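Local coordinates for protein tripeptidase (Staphylococcus aureus subsp. aureus, PDB 3RZA) that probably hydrolyses short peptides, as a tripeptidase of the metal-dependent M20 peptidase family with zinc and calcium ions bound, at residues E23-L26 / L27-L31. Residues are numbered along the deposited sequence; the frame is centred on the assembly and turned at random.
Sequences EQRL and LNTFL
T29 sits one turn after R25 in helix 23-34, and its side chain folds back against that turn. Its CB lies 3.5 Å from the O of R25. From there the branches part: OG1, beside its own backbone N (chi1 -62°), reaches to 3.0 Å from the O of R25, while CG2 stands anti to that N. R25 O accepts the backbone N-H of T29, with T29 N at 2.9 Å. A small β-branched residue suits this place, since its hydroxyl can settle against the preceding turn while the side chain packs on L138 of helix 128-147.

The backbone bond recurs from L27 N to E23 O, N28 N to Q24 O and F30 N to L26 O. Polar Q24 and N28 suit the exposed face; their side chains cross at a slant, amide planes 30° apart. R25, bent at chi3, forms salt bridges with E139 and E146, both of helix 128-147. L26, branched and apolar, suits its buried place and packs on L377 and A381 of helix 374-393. The four backbone bonds satisfy the carbonyls of E23 to L26, N22 OD1 holds R25 N, and R25 and L26 tie the helix to two neighbours, by charge and by apolar packing respectively.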
# COMPACT_ATOMS: atom_id res chain seq x y z
N GLU A 23 49.83 7.06 1.34
CA GLU A 23 48.65 6.54 2.05
C GLU A 23 47.85 7.63 2.76
O GLU A 23 46.62 7.59 2.79
CB GLU A 23 49.07 5.50 3.11
CG GLU A 23 49.76 4.25 2.54
CD GLU A 23 50.15 3.24 3.61
OE1 GLU A 23 49.96 3.50 4.82
OE2 GLU A 23 50.65 2.17 3.22
N GLN A 24 48.56 8.56 3.39
CA GLN A 24 47.93 9.71 4.02
C GLN A 24 47.27 10.60 2.98
O GLN A 24 46.17 11.09 3.20
CB GLN A 24 48.95 10.52 4.83
CG GLN A 24 48.36 11.70 5.65
CD GLN A 24 47.38 11.24 6.72
OE1 GLN A 24 46.16 11.41 6.59
NE2 GLN A 24 47.90 10.60 7.76
N ARG A 25 47.96 10.87 1.87
CA ARG A 25 47.37 11.70 0.81
C ARG A 25 46.10 11.06 0.24
O ARG A 25 45.11 11.77 0.00
CB ARG A 25 48.38 11.97 -0.31
CG ARG A 25 47.86 12.96 -1.39
CD ARG A 25 48.96 13.34 -2.33
NE ARG A 25 49.47 12.16 -3.05
CZ ARG A 25 50.69 12.04 -3.60
NH1 ARG A 25 51.57 13.05 -3.59
NH2 ARG A 25 51.02 10.89 -4.20
N LEU A 26 46.13 9.74 0.01
CA LEU A 26 44.96 8.96 -0.45
C LEU A 26 43.79 9.12 0.50
O LEU A 26 42.66 9.36 0.06
CB LEU A 26 45.33 7.46 -0.57
CG LEU A 26 44.23 6.44 -0.95
CD1 LEU A 26 43.50 6.85 -2.21
CD2 LEU A 26 44.85 5.04 -1.12
N LEU A 27 44.07 8.93 1.80
CA LEU A 27 43.05 9.08 2.86
C LEU A 27 42.45 10.49 2.87
O LEU A 27 41.25 10.64 2.91
CB LEU A 27 43.66 8.72 4.25
CG LEU A 27 42.79 8.90 5.52
CD1 LEU A 27 41.46 8.24 5.37
CD2 LEU A 27 43.56 8.39 6.80
N ASN A 28 43.30 11.52 2.81
CA ASN A 28 42.82 12.91 2.75
C ASN A 28 41.96 13.19 1.52
O ASN A 28 40.93 13.84 1.64
CB ASN A 28 43.99 13.91 2.82
CG ASN A 28 44.74 13.87 4.16
OD1 ASN A 28 44.23 13.40 5.17
ND2 ASN A 28 45.96 14.37 4.16
N THR A 29 42.34 12.65 0.36
CA THR A 29 41.55 12.76 -0.88
C THR A 29 40.19 12.10 -0.74
O THR A 29 39.18 12.69 -1.12
CB THR A 29 42.30 12.18 -2.08
OG1 THR A 29 43.50 12.93 -2.26
CG2 THR A 29 41.46 12.24 -3.37
N PHE A 30 40.16 10.92 -0.15
CA PHE A 30 38.89 10.22 0.11
C PHE A 30 37.99 11.05 1.03
O PHE A 30 36.81 11.20 0.75
CB PHE A 30 39.16 8.85 0.75
CG PHE A 30 37.93 8.11 1.11
CD1 PHE A 30 37.08 7.65 0.12
CD2 PHE A 30 37.58 7.89 2.44
CE1 PHE A 30 35.94 7.00 0.41
CE2 PHE A 30 36.38 7.20 2.75
CZ PHE A 30 35.58 6.75 1.74
N LEU A 31 38.56 11.58 2.12
CA LEU A 31 37.79 12.36 3.09
C LEU A 31 37.24 13.65 2.45
O LEU A 31 36.08 14.01 2.66
CB LEU A 31 38.62 12.67 4.36
CG LEU A 31 39.03 11.45 5.23
CD1 LEU A 31 40.08 11.83 6.27
CD2 LEU A 31 37.85 10.77 5.90